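PDB 3IAH: short Chain Dehydrogenase yciK, which binds NADP as a Rossmann-fold short-chain dehydrogenase and is probably an NADP-dependent oxidoreductase, perhaps an oxoacyl-(acyl carrier protein) reductase. Local coordinates for residues D122-N127 / Y168-F173; F152-V157 / A174-M179; C195-G200 / T243-P248. All coordinates share one frame; numbering follows the deposited sequence.

Contact 1. Residues D122-N127 / Y168-F173; sequences DVMQVN and YATSKF. With NAP (NADP nicotinamide-adenine-dinucleotide phosphate), chain C; ACT (acetate ion), chain D.
V123 starts this helix-to-helix contact by laying CG1 over the turn that begins at Y168, 3.8 Å from the backbone N of Y168. The branch gets there because CG1 stands opposite the backbone N of its own residue (chi1 170°), while CG2 turns aside. One residue on, selenomethionine M124 bends at both chi2 and chi3 and curls its chain around, bringing SE to 3.9 Å from CA of S171; the CG2 methyl of T170 lies a little farther from SE. N129 of the second subunit packs on M124, so this side of the pair adjoins the dimer interface. Helices 117-142 and 166-186 of this Rossmann-fold enzyme run in the same general direction here, the axes of the two short segments 27° apart. The second of them carries the Y-x-x-x-K pair of the short-chain dehydrogenase family, Y168 and K172. V126 looks instead to the cofactor, its CG2 lying 3.8 Å from the adenine N6A of NADP. N127 closes the segment with the polar link: ND2 donates to OG of S171 at 2.9 Å in an almost straight bond, the acceptor lying in the amide plane. OG of S171 in turn donates to O of Y168, and OD1 of N127 accepts from the backbone N of L105, so both ends of the amide are engaged. Toward the cofactor, CG of K172 sits over the Y168 ring, NZ donates to O2D and O3D of the nicotinamide ribose and to T153 O, and OH of Y168 accepts from O2D and donates to OXT of the bound acetate, each at 2.7 Å.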
loop_
_atom_site.group_PDB
_atom_site.type_symbol
_atom_site.label_atom_id
_atom_site.label_comp_id
_atom_site.label_asym_id
_atom_site.label_seq_id
_atom_site.Cartn_x
_atom_site.Cartn_y
_atom_site.Cartn_z
ATOM N N ASP A 122 -2.021 12.818 -2.626
ATOM C CA ASP A 122 -2.941 13.222 -1.544
ATOM C C ASP A 122 -3.623 12.021 -0.901
ATOM O O ASP A 122 -3.739 11.940 0.310
ATOM C CB ASP A 122 -4.018 14.171 -2.078
ATOM C CG ASP A 122 -3.468 15.533 -2.482
ATOM O OD1 ASP A 122 -2.295 15.845 -2.185
ATOM O OD2 ASP A 122 -4.231 16.308 -3.099
ATOM N N VAL A 123 -4.086 11.092 -1.722
ATOM C CA VAL A 123 -4.754 9.894 -1.235
ATOM C C VAL A 123 -3.779 9.065 -0.391
ATOM O O VAL A 123 -4.116 8.588 0.704
ATOM C CB VAL A 123 -5.340 9.080 -2.425
ATOM C CG1 VAL A 123 -5.832 7.696 -1.968
ATOM C CG2 VAL A 123 -6.462 9.876 -3.105
HETATM N N MSE A 124 -2.567 8.878 -0.897
HETATM C CA MSE A 124 -1.555 8.121 -0.142
HETATM C C MSE A 124 -1.173 8.842 1.162
HETATM O O MSE A 124 -0.942 8.195 2.201
HETATM C CB MSE A 124 -0.321 7.866 -1.004
HETATM C CG MSE A 124 -0.555 6.926 -2.159
HETATM SE SE MSE A 124 -0.924 5.093 -1.624
HETATM C CE MSE A 124 0.753 4.717 -0.757
ATOM N N GLN A 125 -1.114 10.173 1.117
ATOM C CA GLN A 125 -0.759 10.947 2.298
ATOM C C GLN A 125 -1.803 10.784 3.423
ATOM O O GLN A 125 -1.447 10.524 4.570
ATOM C CB GLN A 125 -0.530 12.420 1.936
ATOM C CG GLN A 125 0.148 13.223 3.026
ATOM C CD GLN A 125 1.526 12.663 3.373
ATOM O OE1 GLN A 125 2.199 12.062 2.525
ATOM N NE2 GLN A 125 1.961 12.879 4.608
ATOM N N VAL A 126 -3.086 10.924 3.103
ATOM C CA VAL A 126 -4.129 10.791 4.115
ATOM C C VAL A 126 -4.340 9.372 4.579
ATOM O O VAL A 126 -4.337 9.080 5.788
ATOM C CB VAL A 126 -5.513 11.293 3.591
ATOM C CG1 VAL A 126 -6.636 10.989 4.593
ATOM C CG2 VAL A 126 -5.465 12.761 3.276
ATOM N N ASN A 127 -4.518 8.478 3.618
ATOM C CA ASN A 127 -4.832 7.102 3.928
ATOM C C ASN A 127 -3.700 6.259 4.483
ATOM O O ASN A 127 -3.943 5.348 5.269
ATOM C CB ASN A 127 -5.410 6.400 2.690
ATOM C CG ASN A 127 -6.683 7.060 2.180
ATOM O OD1 ASN A 127 -7.149 8.061 2.745
ATOM N ND2 ASN A 127 -7.268 6.487 1.114
ATOM N N TYR A 168 -6.684 4.992 -4.442
ATOM C CA TYR A 168 -7.492 4.500 -3.338
ATOM C C TYR A 168 -7.296 3.014 -3.091
ATOM O O TYR A 168 -7.044 2.609 -1.939
ATOM C CB TYR A 168 -8.944 4.794 -3.602
ATOM C CG TYR A 168 -9.914 4.367 -2.516
ATOM C CD1 TYR A 168 -10.109 5.147 -1.392
ATOM C CD2 TYR A 168 -10.691 3.223 -2.667
ATOM C CE1 TYR A 168 -11.034 4.779 -0.411
ATOM C CE2 TYR A 168 -11.601 2.847 -1.706
ATOM C CZ TYR A 168 -11.784 3.639 -0.586
ATOM O OH TYR A 168 -12.709 3.282 0.366
ATOM N N ALA A 169 -7.410 2.205 -4.149
ATOM C CA ALA A 169 -7.199 0.752 -3.994
ATOM C C ALA A 169 -5.780 0.502 -3.492
ATOM O O ALA A 169 -5.559 -0.289 -2.570
ATOM C CB ALA A 169 -7.462 0.017 -5.300
ATOM N N THR A 170 -4.816 1.198 -4.077
ATOM C CA THR A 170 -3.421 1.054 -3.679
ATOM C C THR A 170 -3.232 1.381 -2.178
ATOM O O THR A 170 -2.516 0.661 -1.450
ATOM C CB THR A 170 -2.518 1.930 -4.581
ATOM O OG1 THR A 170 -2.714 1.557 -5.953
ATOM C CG2 THR A 170 -1.040 1.746 -4.218
ATOM N N SER A 171 -3.900 2.445 -1.715
ATOM C CA SER A 171 -3.816 2.893 -0.324
ATOM C C SER A 171 -4.480 1.930 0.649
ATOM O O SER A 171 -4.049 1.813 1.811
ATOM C CB SER A 171 -4.421 4.302 -0.145
ATOM O OG SER A 171 -5.837 4.258 -0.146
ATOM N N LYS A 172 -5.526 1.242 0.178
ATOM C CA LYS A 172 -6.246 0.280 1.013
ATOM C C LYS A 172 -5.446 -1.026 1.131
ATOM O O LYS A 172 -5.501 -1.690 2.166
ATOM C CB LYS A 172 -7.695 0.119 0.540
ATOM C CG LYS A 172 -8.557 1.382 0.704
ATOM C CD LYS A 172 -8.614 1.896 2.162
ATOM C CE LYS A 172 -9.662 2.996 2.336
ATOM N NZ LYS A 172 -9.895 3.398 3.746
ATOM N N PHE A 173 -4.722 -1.411 0.071
ATOM C CA PHE A 173 -3.802 -2.545 0.156
ATOM C C PHE A 173 -2.748 -2.200 1.213
ATOM O O PHE A 173 -2.431 -3.009 2.102
ATOM C CB PHE A 173 -3.123 -2.866 -1.191
ATOM C CG PHE A 173 -3.823 -3.940 -1.988
ATOM C CD1 PHE A 173 -4.999 -3.690 -2.675
ATOM C CD2 PHE A 173 -3.274 -5.219 -2.040
ATOM C CE1 PHE A 173 -5.617 -4.709 -3.395
ATOM C CE2 PHE A 173 -3.885 -6.232 -2.751
ATOM C CZ PHE A 173 -5.062 -5.972 -3.428
HETATM P PA NAP C . -17.069 10.221 4.259
HETATM O O1A NAP C . -18.503 10.416 4.472
HETATM O O2A NAP C . -16.477 11.033 3.182
HETATM O O5B NAP C . -16.210 10.576 5.536
HETATM C C5B NAP C . -14.816 10.673 5.458
HETATM C C4B NAP C . -14.343 11.252 6.784
HETATM O O4B NAP C . -12.937 11.313 6.672
HETATM C C3B NAP C . -14.866 12.659 7.045
HETATM O O3B NAP C . -15.086 12.925 8.413
HETATM C C2B NAP C . -13.725 13.484 6.526
HETATM O O2B NAP C . -13.702 14.810 7.010
HETATM C C1B NAP C . -12.528 12.610 6.951
HETATM N N9A NAP C . -11.415 13.144 6.187
HETATM C C8A NAP C . -11.228 13.174 4.835
HETATM N N7A NAP C . -10.068 13.824 4.598
HETATM C C5A NAP C . -9.540 14.210 5.780
HETATM C C6A NAP C . -8.394 14.908 6.121
HETATM N N6A NAP C . -7.564 15.338 5.167
HETATM N N1A NAP C . -8.115 15.148 7.460
HETATM C C2A NAP C . -8.977 14.717 8.450
HETATM N N3A NAP C . -10.123 14.025 8.107
HETATM C C4A NAP C . -10.387 13.792 6.785
HETATM O O3 NAP C . -16.691 8.711 3.953
HETATM P PN NAP C . -17.151 7.354 4.585
HETATM O O1N NAP C . -17.790 7.621 5.903
HETATM O O2N NAP C . -17.801 6.557 3.531
HETATM O O5D NAP C . -15.712 6.697 4.794
HETATM C C5D NAP C . -15.251 6.286 6.052
HETATM C C4D NAP C . -14.196 5.229 5.809
HETATM O O4D NAP C . -14.848 4.119 5.258
HETATM C C3D NAP C . -13.088 5.605 4.826
HETATM O O3D NAP C . -11.825 5.140 5.319
HETATM C C2D NAP C . -13.475 4.859 3.559
HETATM O O2D NAP C . -12.376 4.553 2.751
HETATM C C1D NAP C . -14.106 3.640 4.123
HETATM N N1N NAP C . -15.046 2.887 3.268
HETATM C C2N NAP C . -16.278 3.431 2.986
HETATM C C3N NAP C . -17.161 2.726 2.182
HETATM C C7N NAP C . -18.538 3.290 1.864
HETATM O O7N NAP C . -19.302 2.506 1.028
HETATM N N7N NAP C . -18.955 4.449 2.382
HETATM C C4N NAP C . -16.779 1.478 1.676
HETATM C C5N NAP C . -15.513 0.937 1.974
HETATM C C6N NAP C . -14.662 1.670 2.772
HETATM P P2B NAP C . -14.737 15.993 6.529
HETATM O O1X NAP C . -14.112 17.302 6.835
HETATM O O2X NAP C . -14.977 15.932 5.048
HETATM O O3X NAP C . -16.036 15.933 7.275
HETATM C C ACT D . -15.577 2.048 -1.337
HETATM O O ACT D . -16.305 1.118 -1.759
HETATM O OXT ACT D . -14.493 1.702 -0.806
HETATM C CH3 ACT D . -15.985 3.479 -1.470
#

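Contact 2. Residues F152-V157 / A174-M179. With NAP (NADP nicotinamide-adenine-dinucleotide phosphate), chain C; ACT (acetate ion), chain D.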
loop_
_atom_site.group_PDB
_atom_site.type_symbol
_atom_site.label_atom_id
_atom_site.label_comp_id
_atom_site.label_asym_id
_atom_site.label_seq_id
_atom_site.Cartn_x
_atom_site.Cartn_y
_atom_site.Cartn_z
ATOM N N PHE A 152 -8.188 -0.175 11.692
ATOM C CA PHE A 152 -8.002 0.538 10.423
ATOM C C PHE A 152 -9.224 0.267 9.535
ATOM O O PHE A 152 -9.976 -0.706 9.759
ATOM C CB PHE A 152 -6.734 0.082 9.706
ATOM C CG PHE A 152 -5.485 0.439 10.432
ATOM C CD1 PHE A 152 -4.873 1.649 10.196
ATOM C CD2 PHE A 152 -4.919 -0.431 11.355
ATOM C CE1 PHE A 152 -3.701 2.008 10.874
ATOM C CE2 PHE A 152 -3.756 -0.092 12.030
ATOM C CZ PHE A 152 -3.143 1.148 11.790
ATOM N N THR A 153 -9.441 1.102 8.531
ATOM C CA THR A 153 -10.599 0.908 7.649
ATOM C C THR A 153 -10.113 0.587 6.244
ATOM O O THR A 153 -9.382 1.365 5.640
ATOM C CB THR A 153 -11.538 2.126 7.619
ATOM O OG1 THR A 153 -11.874 2.522 8.946
ATOM C CG2 THR A 153 -12.842 1.788 6.862
ATOM N N SER A 154 -10.519 -0.575 5.746
ATOM C CA SER A 154 -10.146 -1.024 4.423
ATOM C C SER A 154 -11.320 -0.847 3.457
ATOM O O SER A 154 -12.164 0.026 3.655
ATOM C CB SER A 154 -9.670 -2.477 4.477
ATOM O OG SER A 154 -9.103 -2.839 3.235
ATOM N N SER A 155 -11.354 -1.678 2.422
ATOM C CA SER A 155 -12.380 -1.662 1.386
ATOM C C SER A 155 -12.269 -2.971 0.601
ATOM O O SER A 155 -11.267 -3.676 0.705
ATOM C CB SER A 155 -12.134 -0.480 0.442
ATOM O OG SER A 155 -12.999 -0.506 -0.683
ATOM N N SER A 156 -13.276 -3.304 -0.190
ATOM C CA SER A 156 -13.194 -4.512 -1.004
ATOM C C SER A 156 -11.977 -4.395 -1.943
ATOM O O SER A 156 -11.303 -5.396 -2.200
ATOM C CB SER A 156 -14.461 -4.719 -1.828
ATOM O OG SER A 156 -14.641 -3.677 -2.767
ATOM N N VAL A 157 -11.690 -3.179 -2.428
ATOM C CA VAL A 157 -10.550 -2.953 -3.334
ATOM C C VAL A 157 -9.197 -2.950 -2.608
ATOM O O VAL A 157 -8.171 -2.725 -3.229
ATOM C CB VAL A 157 -10.719 -1.720 -4.268
ATOM C CG1 VAL A 157 -11.902 -1.971 -5.257
ATOM C CG2 VAL A 157 -10.884 -0.422 -3.508
ATOM N N ALA A 174 -2.211 -0.983 1.115
ATOM C CA ALA A 174 -1.202 -0.489 2.072
ATOM C C ALA A 174 -1.724 -0.576 3.504
ATOM O O ALA A 174 -1.011 -1.004 4.421
ATOM C CB ALA A 174 -0.830 0.950 1.726
ATOM N N THR A 175 -2.983 -0.167 3.676
ATOM C CA THR A 175 -3.670 -0.207 4.975
ATOM C C THR A 175 -3.656 -1.614 5.551
ATOM O O THR A 175 -3.255 -1.801 6.705
ATOM C CB THR A 175 -5.093 0.352 4.855
ATOM O OG1 THR A 175 -5.018 1.726 4.438
ATOM C CG2 THR A 175 -5.831 0.267 6.197
ATOM N N GLU A 176 -4.062 -2.610 4.753
ATOM C CA GLU A 176 -4.047 -4.014 5.191
ATOM C C GLU A 176 -2.627 -4.429 5.610
ATOM O O GLU A 176 -2.433 -5.065 6.643
ATOM C CB GLU A 176 -4.564 -4.954 4.081
ATOM C CG GLU A 176 -6.031 -4.775 3.703
ATOM C CD GLU A 176 -7.019 -5.355 4.732
ATOM O OE1 GLU A 176 -6.567 -5.857 5.795
ATOM O OE2 GLU A 176 -8.249 -5.335 4.456
ATOM N N GLY A 177 -1.626 -4.057 4.812
ATOM C CA GLY A 177 -0.223 -4.388 5.126
ATOM C C GLY A 177 0.255 -3.804 6.445
ATOM O O GLY A 177 0.887 -4.497 7.261
HETATM N N MSE A 178 -0.020 -2.511 6.621
HETATM C CA MSE A 178 0.308 -1.771 7.833
HETATM C C MSE A 178 -0.354 -2.413 9.056
HETATM O O MSE A 178 0.277 -2.581 10.107
HETATM C CB MSE A 178 -0.140 -0.317 7.655
HETATM C CG MSE A 178 -0.100 0.535 8.876
HETATM SE SE MSE A 178 -0.254 2.418 8.367
HETATM C CE MSE A 178 -1.952 2.474 7.383
HETATM N N MSE A 179 -1.616 -2.791 8.900
HETATM C CA MSE A 179 -2.359 -3.440 9.968
HETATM C C MSE A 179 -1.697 -4.769 10.373
HETATM O O MSE A 179 -1.556 -5.047 11.557
HETATM C CB MSE A 179 -3.832 -3.622 9.565
HETATM C CG MSE A 179 -4.689 -4.446 10.555
HETATM SE SE MSE A 179 -4.496 -6.361 10.465
HETATM C CE MSE A 179 -5.347 -6.744 8.751
HETATM P PA NAP C . -17.069 10.221 4.259
HETATM O O1A NAP C . -18.503 10.416 4.472
HETATM O O2A NAP C . -16.477 11.033 3.182
HETATM O O5B NAP C . -16.210 10.576 5.536
HETATM C C5B NAP C . -14.816 10.673 5.458
HETATM C C4B NAP C . -14.343 11.252 6.784
HETATM O O4B NAP C . -12.937 11.313 6.672
HETATM C C3B NAP C . -14.866 12.659 7.045
HETATM O O3B NAP C . -15.086 12.925 8.413
HETATM C C2B NAP C . -13.725 13.484 6.526
HETATM O O2B NAP C . -13.702 14.810 7.010
HETATM C C1B NAP C . -12.528 12.610 6.951
HETATM N N9A NAP C . -11.415 13.144 6.187
HETATM C C8A NAP C . -11.228 13.174 4.835
HETATM N N7A NAP C . -10.068 13.824 4.598
HETATM C C5A NAP C . -9.540 14.210 5.780
HETATM C C6A NAP C . -8.394 14.908 6.121
HETATM N N6A NAP C . -7.564 15.338 5.167
HETATM N N1A NAP C . -8.115 15.148 7.460
HETATM C C2A NAP C . -8.977 14.717 8.450
HETATM N N3A NAP C . -10.123 14.025 8.107
HETATM C C4A NAP C . -10.387 13.792 6.785
HETATM O O3 NAP C . -16.691 8.711 3.953
HETATM P PN NAP C . -17.151 7.354 4.585
HETATM O O1N NAP C . -17.790 7.621 5.903
HETATM O O2N NAP C . -17.801 6.557 3.531
HETATM O O5D NAP C . -15.712 6.697 4.794
HETATM C C5D NAP C . -15.251 6.286 6.052
HETATM C C4D NAP C . -14.196 5.229 5.809
HETATM O O4D NAP C . -14.848 4.119 5.258
HETATM C C3D NAP C . -13.088 5.605 4.826
HETATM O O3D NAP C . -11.825 5.140 5.319
HETATM C C2D NAP C . -13.475 4.859 3.559
HETATM O O2D NAP C . -12.376 4.553 2.751
HETATM C C1D NAP C . -14.106 3.640 4.123
HETATM N N1N NAP C . -15.046 2.887 3.268
HETATM C C2N NAP C . -16.278 3.431 2.986
HETATM C C3N NAP C . -17.161 2.726 2.182
HETATM C C7N NAP C . -18.538 3.290 1.864
HETATM O O7N NAP C . -19.302 2.506 1.028
HETATM N N7N NAP C . -18.955 4.449 2.382
HETATM C C4N NAP C . -16.779 1.478 1.676
HETATM C C5N NAP C . -15.513 0.937 1.974
HETATM C C6N NAP C . -14.662 1.670 2.772
HETATM P P2B NAP C . -14.737 15.993 6.529
HETATM O O1X NAP C . -14.112 17.302 6.835
HETATM O O2X NAP C . -14.977 15.932 5.048
HETATM O O3X NAP C . -16.036 15.933 7.275
HETATM C C ACT D . -15.577 2.048 -1.337
HETATM O O ACT D . -16.305 1.118 -1.759
HETATM O OXT ACT D . -14.493 1.702 -0.806
HETATM C CH3 ACT D . -15.985 3.479 -1.470
#
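The beta-alpha-beta unit of strand 149-153, helix 166-186 and strand 192-197 is joined here at its first two members, where the strand end gives way to the loop beside the nicotinamide. F152 supplies the apolar half. Its CB meets the CG2 methyl of T175 at 3.6 Å, and the ring lies against two selenomethionines of the helix, both on the same side of its plane. CE1 is 3.9 Å from the terminal CE of M178, whose side chain crosses that of F152 at about a right angle; SE stands 5.2 Å from the ring centroid, 47° off the normal, an oblique Met-aromatic contact. At CD2 the partner is CB of M179, 3.8 Å away. T175 offers its methyl rather than its hydroxyl: CG2 lies opposite the backbone N, and OG1 is left to bond S171 O one turn back.

At S154 the contact becomes polar. Its OG, likewise swung opposite its own N (chi1 -170°), donates to OE2 of E176 at 2.9 Å, meeting that oxygen from above the carboxylate plane. OE2 is also hydrogen-bonded to OG1 of T243 and forms a salt bridge with NE of R159. Three partners thus grip one buried oxygen, an environment that probably favours the charged carboxylate.

T153 faces the other way, its CG2 against C1D of the nicotinamide ribose. S155 then turns its OG to OXT of the bound acetate at 2.7 Å. Acetate held jointly by this serine and Y168 OH, next to the nicotinamide, is consistent with the Ser-Tyr-Lys active site typical of short-chain dehydrogenases.

Contact 3. Residues C195-G200 / T243-P248; sequences CINPGG and TFDAQP. With NAP (NADP nicotinamide-adenine-dinucleotide phosphate), chain C.
C195 and T243 pair at the tight end of this contact, with CB of C195 3.4 Å from OG1 of T243; OG1 is hydrogen-bonded to R159 and E176. The backbone ladder follows: F244 N donates to C195 O, N197 N to F244 O at 2.7 Å, and A246 N to N197 O. I196 and F244 occupy the face turned to helix 225-232, where W230 meets the F244 ring edge-to-face. C195, T243, N197 and D245 share the other face. There ND2 of N197 donates to OD2 of D245 at 3.2 Å, arriving from above a carboxylate set nearly perpendicular to the amide (83°); R159 forms a salt bridge to the same oxygen. Strand 243-245 is the last of the chain's seven parallel Rossmann-sheet strands, and past it the pairing opens into the P198-G199-G200 loop beside the nicotinamide. OD1 of N197 accepts from G199 N in an Asx turn, while CG of P198 lies 3.5 Å from C6N of NADP. On this looser, wetter side Q247 replaces the ladder: its NE2 donates to P198 O at 2.9 Å and to G200 O at 3.0 Å. One water links N197 O to Q247 N, and another spans G200 O and OE1 of Q247.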
loop_
_atom_site.group_PDB
_atom_site.type_symbol
_atom_site.label_atom_id
_atom_site.label_comp_id
_atom_site.label_asym_id
_atom_site.label_seq_id
_atom_site.Cartn_x
_atom_site.Cartn_y
_atom_site.Cartn_z
ATOM N N CYS A 195 -8.614 -4.752 10.864
ATOM C CA CYS A 195 -9.236 -3.892 9.853
ATOM C C CYS A 195 -10.712 -4.206 9.720
ATOM O O CYS A 195 -11.145 -5.347 9.939
ATOM C CB CYS A 195 -8.653 -4.080 8.442
ATOM S SG CYS A 195 -7.111 -3.290 8.031
ATOM N N ILE A 196 -11.491 -3.187 9.359
ATOM C CA ILE A 196 -12.921 -3.357 9.057
ATOM C C ILE A 196 -13.154 -2.878 7.625
ATOM O O ILE A 196 -12.653 -1.824 7.235
ATOM C CB ILE A 196 -13.876 -2.494 9.911
ATOM C CG1 ILE A 196 -13.896 -2.948 11.355
ATOM C CG2 ILE A 196 -15.314 -2.618 9.386
ATOM C CD1 ILE A 196 -14.860 -2.127 12.244
ATOM N N ASN A 197 -13.880 -3.670 6.847
ATOM C CA ASN A 197 -14.286 -3.284 5.506
ATOM C C ASN A 197 -15.779 -3.009 5.688
ATOM O O ASN A 197 -16.551 -3.943 5.812
ATOM C CB ASN A 197 -14.120 -4.400 4.484
ATOM C CG ASN A 197 -14.851 -4.088 3.173
ATOM O OD1 ASN A 197 -15.119 -2.925 2.864
ATOM N ND2 ASN A 197 -15.202 -5.130 2.421
ATOM N N PRO A 198 -16.192 -1.743 5.690
ATOM C CA PRO A 198 -17.627 -1.513 5.920
ATOM C C PRO A 198 -18.590 -2.013 4.843
ATOM O O PRO A 198 -19.760 -2.275 5.135
ATOM C CB PRO A 198 -17.728 0.020 6.032
ATOM C CG PRO A 198 -16.488 0.554 5.499
ATOM C CD PRO A 198 -15.422 -0.487 5.627
ATOM N N GLY A 199 -18.091 -2.160 3.620
ATOM C CA GLY A 199 -18.911 -2.566 2.488
ATOM C C GLY A 199 -19.592 -1.297 2.011
ATOM O O GLY A 199 -19.429 -0.225 2.621
ATOM N N GLY A 200 -20.323 -1.394 0.907
ATOM C CA GLY A 200 -21.042 -0.245 0.341
ATOM C C GLY A 200 -22.022 0.297 1.361
ATOM O O GLY A 200 -22.964 -0.375 1.723
ATOM N N THR A 243 -8.994 -9.011 9.038
ATOM C CA THR A 243 -9.727 -7.993 8.291
ATOM C C THR A 243 -11.181 -8.538 8.258
ATOM O O THR A 243 -11.446 -9.658 7.780
ATOM C CB THR A 243 -9.055 -7.616 6.925
ATOM O OG1 THR A 243 -9.768 -6.525 6.336
ATOM C CG2 THR A 243 -8.983 -8.778 5.943
ATOM N N PHE A 244 -12.110 -7.768 8.838
ATOM C CA PHE A 244 -13.505 -8.160 8.936
ATOM C C PHE A 244 -14.429 -7.392 8.010
ATOM O O PHE A 244 -14.245 -6.201 7.800
ATOM C CB PHE A 244 -14.015 -7.944 10.367
ATOM C CG PHE A 244 -13.264 -8.727 11.415
ATOM C CD1 PHE A 244 -13.584 -10.056 11.671
ATOM C CD2 PHE A 244 -12.273 -8.118 12.180
ATOM C CE1 PHE A 244 -12.899 -10.778 12.643
ATOM C CE2 PHE A 244 -11.590 -8.835 13.162
ATOM C CZ PHE A 244 -11.906 -10.165 13.391
ATOM N N ASP A 245 -15.432 -8.078 7.473
ATOM C CA ASP A 245 -16.409 -7.439 6.587
ATOM C C ASP A 245 -17.666 -7.163 7.387
ATOM O O ASP A 245 -18.203 -8.069 8.005
ATOM C CB ASP A 245 -16.780 -8.331 5.402
ATOM C CG ASP A 245 -15.692 -8.428 4.345
ATOM O OD1 ASP A 245 -15.831 -9.302 3.473
ATOM O OD2 ASP A 245 -14.724 -7.645 4.344
ATOM N N ALA A 246 -18.135 -5.919 7.373
ATOM C CA ALA A 246 -19.356 -5.547 8.083
ATOM C C ALA A 246 -20.575 -6.107 7.351
ATOM O O ALA A 246 -21.607 -6.367 7.970
ATOM C CB ALA A 246 -19.463 -4.025 8.222
ATOM N N GLN A 247 -20.453 -6.294 6.039
ATOM C CA GLN A 247 -21.532 -6.830 5.214
ATOM C C GLN A 247 -21.052 -8.071 4.448
ATOM O O GLN A 247 -20.892 -8.032 3.227
ATOM C CB GLN A 247 -22.037 -5.752 4.254
ATOM C CG GLN A 247 -22.499 -4.481 4.959
ATOM C CD GLN A 247 -23.053 -3.461 4.006
ATOM O OE1 GLN A 247 -24.098 -3.679 3.391
ATOM N NE2 GLN A 247 -22.369 -2.310 3.899
ATOM N N PRO A 248 -20.837 -9.191 5.163
ATOM C CA PRO A 248 -20.337 -10.423 4.524
ATOM C C PRO A 248 -21.249 -11.024 3.442
ATOM O O PRO A 248 -20.757 -11.686 2.526
ATOM C CB PRO A 248 -20.168 -11.394 5.702
ATOM C CG PRO A 248 -21.067 -10.895 6.752
ATOM C CD PRO A 248 -21.199 -9.407 6.573
HETATM P PA NAP C . -17.069 10.221 4.259
HETATM O O1A NAP C . -18.503 10.416 4.472
HETATM O O2A NAP C . -16.477 11.033 3.182
HETATM O O5B NAP C . -16.210 10.576 5.536
HETATM C C5B NAP C . -14.816 10.673 5.458
HETATM C C4B NAP C . -14.343 11.252 6.784
HETATM O O4B NAP C . -12.937 11.313 6.672
HETATM C C3B NAP C . -14.866 12.659 7.045
HETATM O O3B NAP C . -15.086 12.925 8.413
HETATM C C2B NAP C . -13.725 13.484 6.526
HETATM O O2B NAP C . -13.702 14.810 7.010
HETATM C C1B NAP C . -12.528 12.610 6.951
HETATM N N9A NAP C . -11.415 13.144 6.187
HETATM C C8A NAP C . -11.228 13.174 4.835
HETATM N N7A NAP C . -10.068 13.824 4.598
HETATM C C5A NAP C . -9.540 14.210 5.780
HETATM C C6A NAP C . -8.394 14.908 6.121
HETATM N N6A NAP C . -7.564 15.338 5.167
HETATM N N1A NAP C . -8.115 15.148 7.460
HETATM C C2A NAP C . -8.977 14.717 8.450
HETATM N N3A NAP C . -10.123 14.025 8.107
HETATM C C4A NAP C . -10.387 13.792 6.785
HETATM O O3 NAP C . -16.691 8.711 3.953
HETATM P PN NAP C . -17.151 7.354 4.585
HETATM O O1N NAP C . -17.790 7.621 5.903
HETATM O O2N NAP C . -17.801 6.557 3.531
HETATM O O5D NAP C . -15.712 6.697 4.794
HETATM C C5D NAP C . -15.251 6.286 6.052
HETATM C C4D NAP C . -14.196 5.229 5.809
HETATM O O4D NAP C . -14.848 4.119 5.258
HETATM C C3D NAP C . -13.088 5.605 4.826
HETATM O O3D NAP C . -11.825 5.140 5.319
HETATM C C2D NAP C . -13.475 4.859 3.559
HETATM O O2D NAP C . -12.376 4.553 2.751
HETATM C C1D NAP C . -14.106 3.640 4.123
HETATM N N1N NAP C . -15.046 2.887 3.268
HETATM C C2N NAP C . -16.278 3.431 2.986
HETATM C C3N NAP C . -17.161 2.726 2.182
HETATM C C7N NAP C . -18.538 3.290 1.864
HETATM O O7N NAP C . -19.302 2.506 1.028
HETATM N N7N NAP C . -18.955 4.449 2.382
HETATM C C4N NAP C . -16.779 1.478 1.676
HETATM C C5N NAP C . -15.513 0.937 1.974
HETATM C C6N NAP C . -14.662 1.670 2.772
HETATM P P2B NAP C . -14.737 15.993 6.529
HETATM O O1X NAP C . -14.112 17.302 6.835
HETATM O O2X NAP C . -14.977 15.932 5.048
HETATM O O3X NAP C . -16.036 15.933 7.275
HETATM O O HOH W 1 -18.251 -5.630 4.196
HETATM O O HOH W 2 -25.165 -2.033 1.535
#

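Contacts 1 and 2 are fully buried, whereas contact 3 is only partly so. Helix 166-186 serves both of the first two, meeting helix 117-142 in contact 1 and the end of strand 149-153 in contact 2, and both lie against the second subunit; contact 3 touches no other chain. Their chemistry follows their place: a single side-chain bond between the helices, with Y168 and K172 turned to the cofactor, a mixed aromatic and carboxylate seam between strand and helix, then a backbone ladder extended by amide side-chain bonds and waters. Contacts 2 and 3 meet through neighbouring strands, S154 N lying 2.9 Å from I196 O. All three border NADP, although contacts 1 and 3 do not touch.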